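Local structure of probable secreted solute-binding lipoprotein (Streptomyces coelicolor, 3I3V) at residues V12-G17 with I42-N47; D50-Y55 with N71-T76; V67-L72 with I288-S293. The protein probably binds a solute outside the cell as the lipid-attached receptor of a transport system, as in other bacterial extracellular solute-binding proteins. All coordinates share one frame; numbering follows the deposited sequence.

Contact 1 of 3, residues V12-G17 with I42-N47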
loop_
_atom_site.group_PDB
_atom_site.type_symbol
_atom_site.label_atom_id
_atom_site.label_comp_id
_atom_site.label_asym_id
_atom_site.label_seq_id
_atom_site.Cartn_x
_atom_site.Cartn_y
_atom_site.Cartn_z
ATOM N N VAL C 12 18.653 -48.204 -6.791
ATOM C CA VAL C 12 19.865 -47.810 -6.089
ATOM C C VAL C 12 20.799 -48.996 -5.834
ATOM O O VAL C 12 20.419 -49.957 -5.169
ATOM C CB VAL C 12 19.510 -47.167 -4.720
ATOM C CG1 VAL C 12 20.773 -46.838 -3.940
ATOM C CG2 VAL C 12 18.676 -45.922 -4.937
ATOM N N HIS C 13 22.019 -48.908 -6.366
ATOM C CA HIS C 13 23.042 -49.937 -6.184
ATOM C C HIS C 13 23.886 -49.458 -5.007
ATOM O O HIS C 13 24.649 -48.505 -5.140
ATOM C CB HIS C 13 23.903 -50.062 -7.446
ATOM C CG HIS C 13 24.574 -51.390 -7.584
ATOM N ND1 HIS C 13 25.358 -51.717 -8.658
ATOM C CD2 HIS C 13 24.546 -52.477 -6.776
ATOM C CE1 HIS C 13 25.790 -52.964 -8.517
ATOM N NE2 HIS C 13 25.311 -53.441 -7.389
ATOM N N THR C 14 23.751 -50.138 -3.871
ATOM C CA THR C 14 24.405 -49.749 -2.620
ATOM C C THR C 14 25.206 -50.803 -1.893
ATOM O O THR C 14 24.893 -51.984 -1.962
ATOM C CB THR C 14 23.359 -49.333 -1.583
ATOM O OG1 THR C 14 22.271 -48.684 -2.241
ATOM C CG2 THR C 14 23.959 -48.428 -0.545
ATOM N N GLN C 15 26.191 -50.342 -1.126
ATOM C CA GLN C 15 27.014 -51.220 -0.303
ATOM C C GLN C 15 26.353 -51.331 1.063
ATOM O O GLN C 15 26.760 -52.148 1.886
ATOM C CB GLN C 15 28.415 -50.646 -0.129
ATOM C CG GLN C 15 29.275 -50.752 -1.365
ATOM C CD GLN C 15 30.688 -50.288 -1.121
ATOM O OE1 GLN C 15 30.910 -49.203 -0.575
ATOM N NE2 GLN C 15 31.662 -51.101 -1.532
ATOM N N LEU C 16 25.343 -50.492 1.296
ATOM C CA LEU C 16 24.605 -50.471 2.554
ATOM C C LEU C 16 23.356 -51.328 2.442
ATOM O O LEU C 16 22.745 -51.402 1.373
ATOM C CB LEU C 16 24.166 -49.046 2.908
ATOM C CG LEU C 16 25.223 -47.970 3.142
ATOM C CD1 LEU C 16 24.539 -46.703 3.622
ATOM C CD2 LEU C 16 26.240 -48.451 4.170
ATOM N N GLY C 17 22.956 -51.951 3.548
ATOM C CA GLY C 17 21.759 -52.777 3.515
ATOM C C GLY C 17 21.835 -54.030 4.367
ATOM O O GLY C 17 20.811 -54.609 4.718
ATOM N N ILE C 42 11.143 -47.818 -4.881
ATOM C CA ILE C 42 12.577 -47.794 -4.629
ATOM C C ILE C 42 13.076 -49.224 -4.549
ATOM O O ILE C 42 12.521 -50.036 -3.808
ATOM C CB ILE C 42 12.919 -47.091 -3.281
ATOM C CG1 ILE C 42 12.869 -45.575 -3.449
ATOM C CG2 ILE C 42 14.312 -47.514 -2.801
ATOM C CD1 ILE C 42 14.050 -44.997 -4.196
ATOM N N LYS C 43 14.111 -49.542 -5.316
ATOM C CA LYS C 43 14.671 -50.883 -5.258
ATOM C C LYS C 43 16.145 -50.802 -4.897
ATOM O O LYS C 43 16.868 -49.965 -5.427
ATOM C CB LYS C 43 14.511 -51.614 -6.593
ATOM C CG LYS C 43 14.862 -53.094 -6.487
ATOM C CD LYS C 43 14.747 -53.817 -7.810
ATOM C CE LYS C 43 15.109 -55.284 -7.636
ATOM N NZ LYS C 43 15.206 -55.996 -8.941
ATOM N N ASN C 44 16.591 -51.658 -3.987
ATOM C CA ASN C 44 17.999 -51.663 -3.600
ATOM C C ASN C 44 18.739 -52.900 -4.078
ATOM O O ASN C 44 18.267 -54.020 -3.898
ATOM C CB ASN C 44 18.155 -51.573 -2.079
ATOM C CG ASN C 44 17.996 -50.165 -1.557
ATOM O OD1 ASN C 44 18.785 -49.277 -1.874
ATOM N ND2 ASN C 44 16.969 -49.952 -0.752
ATOM N N LEU C 45 19.891 -52.687 -4.709
ATOM C CA LEU C 45 20.740 -53.788 -5.149
ATOM C C LEU C 45 21.929 -53.673 -4.205
ATOM O O LEU C 45 22.663 -52.689 -4.242
ATOM C CB LEU C 45 21.185 -53.608 -6.607
ATOM C CG LEU C 45 20.124 -53.807 -7.707
ATOM C CD1 LEU C 45 20.728 -53.471 -9.079
ATOM C CD2 LEU C 45 19.615 -55.255 -7.693
ATOM N N VAL C 46 22.109 -54.660 -3.339
ATOM C CA VAL C 46 23.199 -54.597 -2.380
ATOM C C VAL C 46 24.394 -55.454 -2.758
ATOM O O VAL C 46 24.250 -56.614 -3.150
ATOM C CB VAL C 46 22.725 -55.007 -0.962
ATOM C CG1 VAL C 46 23.903 -54.960 0.019
ATOM C CG2 VAL C 46 21.609 -54.076 -0.499
ATOM N N ASN C 47 25.577 -54.857 -2.642
ATOM C CA ASN C 47 26.842 -55.526 -2.933
ATOM C C ASN C 47 27.909 -54.930 -2.019
ATOM O O ASN C 47 27.786 -53.789 -1.581
ATOM C CB ASN C 47 27.239 -55.323 -4.399
ATOM C CG ASN C 47 26.536 -56.284 -5.330
ATOM O OD1 ASN C 47 26.784 -57.492 -5.295
ATOM N ND2 ASN C 47 25.658 -55.761 -6.167
#
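Strands 12-14 and 42-46 run parallel at an axis separation of 4.6 Å, paired V12 with N44, H13 with L45 and T14 with V46. They are the two strands of a beta-alpha-beta crossover whose helix, 23-36, lies between them in sequence, the opening unit of a periplasmic-binding-protein domain. The backbone ladder zigzags as parallel strands require: V12 N gives to K43 O, L45 N to V12 O, T14 N to L45 O and N47 N to T14 O, so that the pairing carries on one residue beyond the edge strand. CA-H groups add to it, Q15 CA approaching N47 O at 3.0 Å.

On the face of H13 and L45, the imidazole reaches across its neighbour toward N47. With CG anti to the backbone N (chi1 -157°), the H13 ring swings over the adjoining strand. There H13 CD2 lies 3.6 Å from L45 CB. L45 O sits at the ring edge, 3.2 Å from H13 CD2. N47 ND2 is modelled as donating to H13 NE2 at 2.6 Å, bent (137° at the hydrogen) and shorter than such a bond should be, so its length is doubtful. The amide nitrogen sits in the ring plane, while the two flat groups are turned 73° apart. V54 and Y55 of helix 51-60 pack on the same imidazole.

The other face carries V12, N44, T14 and V46. V12 and N44 stand side by side, CB of V12 3.6 Å from N44 OD1, and that oxygen is hydrogen-bonded to Y26 of the crossover helix. Past the strand end the chain turns at L16 and G17, where V46 CG2 rests 3.5 Å from L16 O.

Contact 2 of 3, residues D50-Y55 with N71-T76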
loop_
_atom_site.group_PDB
_atom_site.type_symbol
_atom_site.label_atom_id
_atom_site.label_comp_id
_atom_site.label_asym_id
_atom_site.label_seq_id
_atom_site.Cartn_x
_atom_site.Cartn_y
_atom_site.Cartn_z
ATOM N N ASP C 50 32.593 -56.091 -4.137
ATOM C CA ASP C 50 32.453 -56.272 -5.576
ATOM C C ASP C 50 31.348 -55.429 -6.233
ATOM O O ASP C 50 30.922 -55.727 -7.346
ATOM C CB ASP C 50 32.206 -57.751 -5.891
ATOM C CG ASP C 50 30.878 -58.251 -5.351
ATOM O OD1 ASP C 50 30.489 -59.392 -5.675
ATOM O OD2 ASP C 50 30.214 -57.506 -4.597
ATOM N N LEU C 51 30.876 -54.385 -5.562
ATOM C CA LEU C 51 29.819 -53.556 -6.150
ATOM C C LEU C 51 30.311 -52.867 -7.416
ATOM O O LEU C 51 29.625 -52.871 -8.441
ATOM C CB LEU C 51 29.326 -52.501 -5.146
ATOM C CG LEU C 51 28.292 -51.481 -5.647
ATOM C CD1 LEU C 51 27.658 -50.800 -4.461
ATOM C CD2 LEU C 51 28.953 -50.439 -6.570
ATOM N N ALA C 52 31.493 -52.262 -7.332
ATOM C CA ALA C 52 32.083 -51.574 -8.472
ATOM C C ALA C 52 32.142 -52.490 -9.698
ATOM O O ALA C 52 31.782 -52.075 -10.797
ATOM C CB ALA C 52 33.479 -51.088 -8.113
ATOM N N GLN C 53 32.597 -53.729 -9.510
ATOM C CA GLN C 53 32.687 -54.690 -10.611
ATOM C C GLN C 53 31.300 -54.992 -11.156
ATOM O O GLN C 53 31.089 -54.979 -12.364
ATOM C CB GLN C 53 33.337 -56.015 -10.153
ATOM C CG GLN C 53 34.842 -55.965 -9.818
ATOM C CD GLN C 53 35.182 -55.243 -8.502
ATOM O OE1 GLN C 53 36.362 -55.103 -8.155
ATOM N NE2 GLN C 53 34.160 -54.787 -7.773
ATOM N N VAL C 54 30.360 -55.274 -10.255
ATOM C CA VAL C 54 28.991 -55.590 -10.648
ATOM C C VAL C 54 28.344 -54.411 -11.344
ATOM O O VAL C 54 27.581 -54.591 -12.289
ATOM C CB VAL C 54 28.128 -55.959 -9.433
ATOM C CG1 VAL C 54 26.689 -56.265 -9.874
ATOM C CG2 VAL C 54 28.739 -57.150 -8.723
ATOM N N TYR C 55 28.640 -53.202 -10.871
ATOM C CA TYR C 55 28.070 -52.017 -11.500
ATOM C C TYR C 55 28.608 -51.839 -12.931
ATOM O O TYR C 55 27.858 -51.496 -13.838
ATOM C CB TYR C 55 28.376 -50.764 -10.685
ATOM C CG TYR C 55 27.945 -49.493 -11.383
ATOM C CD1 TYR C 55 26.609 -49.104 -11.410
ATOM C CD2 TYR C 55 28.873 -48.704 -12.056
ATOM C CE1 TYR C 55 26.209 -47.962 -12.093
ATOM C CE2 TYR C 55 28.485 -47.561 -12.739
ATOM C CZ TYR C 55 27.150 -47.197 -12.754
ATOM O OH TYR C 55 26.774 -46.065 -13.432
ATOM N N ASN C 71 32.265 -45.895 -1.913
ATOM C CA ASN C 71 33.292 -44.996 -1.443
ATOM C C ASN C 71 34.216 -44.671 -2.608
ATOM O O ASN C 71 34.008 -45.140 -3.732
ATOM C CB ASN C 71 34.086 -45.625 -0.291
ATOM C CG ASN C 71 34.768 -46.935 -0.688
ATOM O OD1 ASN C 71 35.901 -47.217 -0.268
ATOM N ND2 ASN C 71 34.076 -47.747 -1.480
ATOM N N LEU C 72 35.231 -43.861 -2.333
ATOM C CA LEU C 72 36.183 -43.457 -3.348
ATOM C C LEU C 72 37.475 -44.237 -3.189
ATOM O O LEU C 72 38.210 -44.050 -2.219
ATOM C CB LEU C 72 36.481 -41.959 -3.242
ATOM C CG LEU C 72 37.387 -41.448 -4.368
ATOM C CD1 LEU C 72 36.618 -41.526 -5.687
ATOM C CD2 LEU C 72 37.840 -40.021 -4.092
ATOM N N TYR C 73 37.741 -45.123 -4.138
ATOM C CA TYR C 73 38.967 -45.899 -4.113
ATOM C C TYR C 73 39.391 -46.179 -5.549
ATOM O O TYR C 73 38.677 -45.834 -6.494
ATOM C CB TYR C 73 38.781 -47.207 -3.333
ATOM C CG TYR C 73 37.912 -48.251 -3.997
ATOM C CD1 TYR C 73 36.528 -48.082 -4.108
ATOM C CD2 TYR C 73 38.474 -49.423 -4.507
ATOM C CE1 TYR C 73 35.723 -49.064 -4.711
ATOM C CE2 TYR C 73 37.691 -50.401 -5.109
ATOM C CZ TYR C 73 36.321 -50.224 -5.209
ATOM O OH TYR C 73 35.554 -51.212 -5.781
ATOM N N ASP C 74 40.548 -46.811 -5.705
ATOM C CA ASP C 74 41.115 -47.121 -7.016
ATOM C C ASP C 74 40.137 -47.257 -8.186
ATOM O O ASP C 74 40.182 -46.472 -9.134
ATOM C CB ASP C 74 41.967 -48.392 -6.934
ATOM C CG ASP C 74 42.755 -48.641 -8.208
ATOM O OD1 ASP C 74 42.539 -49.695 -8.851
ATOM O OD2 ASP C 74 43.586 -47.773 -8.569
ATOM N N LYS C 75 39.263 -48.257 -8.125
ATOM C CA LYS C 75 38.308 -48.496 -9.201
ATOM C C LYS C 75 37.308 -47.374 -9.496
ATOM O O LYS C 75 37.182 -46.954 -10.643
ATOM C CB LYS C 75 37.554 -49.808 -8.947
ATOM C CG LYS C 75 36.587 -50.184 -10.056
ATOM C CD LYS C 75 36.245 -51.678 -10.048
ATOM C CE LYS C 75 37.211 -52.470 -10.885
ATOM N NZ LYS C 75 37.174 -51.999 -12.293
ATOM N N THR C 76 36.600 -46.889 -8.478
ATOM C CA THR C 76 35.610 -45.830 -8.688
ATOM C C THR C 76 36.277 -44.501 -9.003
ATOM O O THR C 76 35.628 -43.555 -9.423
ATOM C CB THR C 76 34.664 -45.656 -7.451
ATOM O OG1 THR C 76 35.407 -45.199 -6.313
ATOM C CG2 THR C 76 33.986 -46.982 -7.112
HETATM O O HOH W 1 33.194 -51.924 -5.112
#
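The start of helix 51-60 faces the loop that follows strand 67-70 in the four-stranded sheet of this solute-binding-protein domain, and A52, in the first turn, is the residue on which the loop closes. Its CB points at the loop and meets two side chains. The hydroxyl end of Y73 comes to 3.1 Å between Y73 OH and A52 CB, with the ring oblique to the methyl, and K75 lies alongside, its CD 3.4 Å from A52 CB, a tight carbon pair.

A water adds a polar link to this contact. It accepts from A52 N at 2.8 Å and lies 2.6 Å from Y73 OH, thereby joining a backbone N-H of the first helical turn to the phenol. Y73 gets there with CG between its backbone N and carbonyl carbon (chi1 70°), a rotation that carries the ring toward the helix.

K75 leaves its backbone extended and then bends at chi3 and chi4, so the aliphatic CD and CE pass across Q53, with CE 3.9 Å from Q53 OE1, before NZ reaches a salt bridge with E56, one turn further along the helix. With an alanine in place of K75 the methylenes over A52 and the ammonium are gone, which would probably leave E56 without this ionic mate and the Q53 amide less confined.

The loop is braced from within by T76, whose OG1 serves as donor and acceptor at once. It receives Y73 N at 3.2 Å and gives its own proton to N71 O at 2.9 Å, in the carbonyl plane and on a lone pair of N71 O.

Contact 3 of 3, residues V67-L72 with I288-S293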
loop_
_atom_site.group_PDB
_atom_site.type_symbol
_atom_site.label_atom_id
_atom_site.label_comp_id
_atom_site.label_asym_id
_atom_site.label_seq_id
_atom_site.Cartn_x
_atom_site.Cartn_y
_atom_site.Cartn_z
ATOM N N VAL C 67 21.307 -44.769 -9.213
ATOM C CA VAL C 67 22.145 -44.132 -8.203
ATOM C C VAL C 67 23.031 -45.194 -7.576
ATOM O O VAL C 67 22.587 -46.317 -7.306
ATOM C CB VAL C 67 21.290 -43.494 -7.081
ATOM C CG1 VAL C 67 22.188 -42.956 -5.987
ATOM C CG2 VAL C 67 20.418 -42.382 -7.642
ATOM N N VAL C 68 24.284 -44.836 -7.340
ATOM C CA VAL C 68 25.228 -45.767 -6.745
ATOM C C VAL C 68 25.726 -45.242 -5.408
ATOM O O VAL C 68 25.916 -44.046 -5.235
ATOM C CB VAL C 68 26.444 -45.997 -7.673
ATOM C CG1 VAL C 68 27.307 -47.122 -7.122
ATOM C CG2 VAL C 68 25.972 -46.313 -9.088
HETATM N N MSE C 69 25.925 -46.134 -4.451
HETATM C CA MSE C 69 26.426 -45.713 -3.155
HETATM C C MSE C 69 27.691 -46.477 -2.835
HETATM O O MSE C 69 27.637 -47.587 -2.317
HETATM C CB MSE C 69 25.374 -45.941 -2.073
HETATM C CG MSE C 69 24.097 -45.125 -2.275
HETATM SE SE MSE C 69 22.779 -45.399 -0.863
HETATM C CE MSE C 69 23.787 -44.596 0.586
ATOM N N VAL C 70 28.829 -45.865 -3.150
ATOM C CA VAL C 70 30.143 -46.467 -2.914
ATOM C C VAL C 70 31.140 -45.422 -2.438
ATOM O O VAL C 70 30.911 -44.218 -2.563
ATOM C CB VAL C 70 30.760 -47.090 -4.201
ATOM C CG1 VAL C 70 30.567 -48.569 -4.206
ATOM C CG2 VAL C 70 30.154 -46.440 -5.451
ATOM N N ASN C 71 32.265 -45.895 -1.913
ATOM C CA ASN C 71 33.292 -44.996 -1.443
ATOM C C ASN C 71 34.216 -44.671 -2.608
ATOM O O ASN C 71 34.008 -45.140 -3.732
ATOM C CB ASN C 71 34.086 -45.625 -0.291
ATOM C CG ASN C 71 34.768 -46.935 -0.688
ATOM O OD1 ASN C 71 35.901 -47.217 -0.268
ATOM N ND2 ASN C 71 34.076 -47.747 -1.480
ATOM N N LEU C 72 35.231 -43.861 -2.333
ATOM C CA LEU C 72 36.183 -43.457 -3.348
ATOM C C LEU C 72 37.475 -44.237 -3.189
ATOM O O LEU C 72 38.210 -44.050 -2.219
ATOM C CB LEU C 72 36.481 -41.959 -3.242
ATOM C CG LEU C 72 37.387 -41.448 -4.368
ATOM C CD1 LEU C 72 36.618 -41.526 -5.687
ATOM C CD2 LEU C 72 37.840 -40.021 -4.092
ATOM N N ILE C 288 31.497 -43.980 1.568
ATOM C CA ILE C 288 30.272 -43.994 0.767
ATOM C C ILE C 288 29.676 -42.637 0.353
ATOM O O ILE C 288 29.366 -41.789 1.184
ATOM C CB ILE C 288 29.194 -44.835 1.463
ATOM C CG1 ILE C 288 29.662 -46.292 1.522
ATOM C CG2 ILE C 288 27.865 -44.717 0.718
ATOM C CD1 ILE C 288 28.629 -47.256 2.057
ATOM N N GLY C 289 29.543 -42.449 -0.959
ATOM C CA GLY C 289 28.975 -41.230 -1.506
ATOM C C GLY C 289 27.916 -41.607 -2.529
ATOM O O GLY C 289 27.829 -42.781 -2.907
ATOM N N PHE C 290 27.118 -40.630 -2.973
ATOM C CA PHE C 290 26.054 -40.861 -3.958
ATOM C C PHE C 290 26.519 -40.558 -5.391
ATOM O O PHE C 290 26.896 -39.426 -5.700
ATOM C CB PHE C 290 24.830 -39.972 -3.644
ATOM C CG PHE C 290 24.102 -40.344 -2.370
ATOM C CD1 PHE C 290 23.223 -41.423 -2.335
ATOM C CD2 PHE C 290 24.284 -39.593 -1.203
ATOM C CE1 PHE C 290 22.527 -41.753 -1.158
ATOM C CE2 PHE C 290 23.594 -39.920 -0.032
ATOM C CZ PHE C 290 22.713 -41.002 -0.012
ATOM N N TRP C 291 26.476 -41.559 -6.269
ATOM C CA TRP C 291 26.885 -41.355 -7.655
ATOM C C TRP C 291 25.659 -41.449 -8.557
ATOM O O TRP C 291 24.723 -42.196 -8.260
ATOM C CB TRP C 291 27.907 -42.414 -8.091
ATOM C CG TRP C 291 29.126 -42.508 -7.226
ATOM C CD1 TRP C 291 29.170 -42.836 -5.899
ATOM C CD2 TRP C 291 30.490 -42.337 -7.641
ATOM N NE1 TRP C 291 30.473 -42.886 -5.466
ATOM C CE2 TRP C 291 31.304 -42.586 -6.513
ATOM C CE3 TRP C 291 31.103 -42.001 -8.858
ATOM C CZ2 TRP C 291 32.699 -42.511 -6.564
ATOM C CZ3 TRP C 291 32.487 -41.928 -8.909
ATOM C CH2 TRP C 291 33.271 -42.183 -7.770
ATOM N N ILE C 292 25.655 -40.693 -9.653
ATOM C CA ILE C 292 24.523 -40.750 -10.573
ATOM C C ILE C 292 24.954 -41.333 -11.914
ATOM O O ILE C 292 25.915 -40.876 -12.518
ATOM C CB ILE C 292 23.903 -39.360 -10.808
ATOM C CG1 ILE C 292 23.397 -38.791 -9.480
ATOM C CG2 ILE C 292 22.750 -39.468 -11.815
ATOM C CD1 ILE C 292 22.609 -37.507 -9.628
ATOM N N SER C 293 24.233 -42.346 -12.377
ATOM C CA SER C 293 24.566 -42.984 -13.642
ATOM C C SER C 293 23.835 -42.329 -14.799
ATOM O O SER C 293 22.927 -41.523 -14.594
ATOM C CB SER C 293 24.178 -44.451 -13.606
ATOM O OG SER C 293 22.766 -44.560 -13.564
#
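W291 CB packs 3.9 Å from V68 CB, its partner in a hydrogen-bonded antiparallel pair, where V68 N gives to W291 O and W291 N to V68 O. With CG anti to the carbonyl carbon (chi1 -55°), the indole runs along the neighbouring strand: CD1 passes V68 O, which lies at the ring edge, and comes within 3.8 Å of V70 CG2, a methyl placed over one face. NE1 then donates to V70 O at 3.2 Å, with the oxygen near the ring plane. That carbonyl is gripped twice, since G289 N also gives to V70 O at 2.8 Å, and the two donors arrive from opposite faces of the carbonyl plane. The NE1 bond, with V70 CG2 over one face, helps to set the rotation of the indole; the second donor holds the carbonyl. At the far end W291 CH2 meets L72 CD1 at 4.0 Å. W79 packs edge-to-face on the indole.

On the other face the two strands meet through apolar side chains. Selenomethionine M69 and F290 lie side by side in a non-hydrogen-bonded pair; M69 CE is 3.6 Å from F290 CE1, and SE makes an oblique Met-aromatic contact with the ring. V67 CG1 touches the edge of the same ring, while I288 CG2 packs on M69 CB.

Strand 289-292 thus returns, some 215 residues later, to lie antiparallel at the border of a sheet ordered 41-46, 9-14, 67-70, 289-292, as expected when the chain crosses to the second lobe and back in the periplasmic-binding-protein fold.

All three contacts belong to one lobe and meet around strands 9-14 and 67-70, neighbours in the sheet. Contacts 1 and 3 are ladders at its two borders, bridged by H13, whose backbone pairs with V67 and M69. Contact 3 is buried, antiparallel and largely apolar; contact 1 is parallel and partly buried, with polar asparagine and histidine groups beside its ladder. Contact 2, also partly buried, adds no strand: it sets helix 51-60 against the loop leaving strand 67-70 through an alanine methyl, lysine methylenes, a tyrosine hydroxyl and one water, the lysine charge going to E56. L51 connects all three, touching Q15 and V70, and contacts 2 and 3 share N71 and L72.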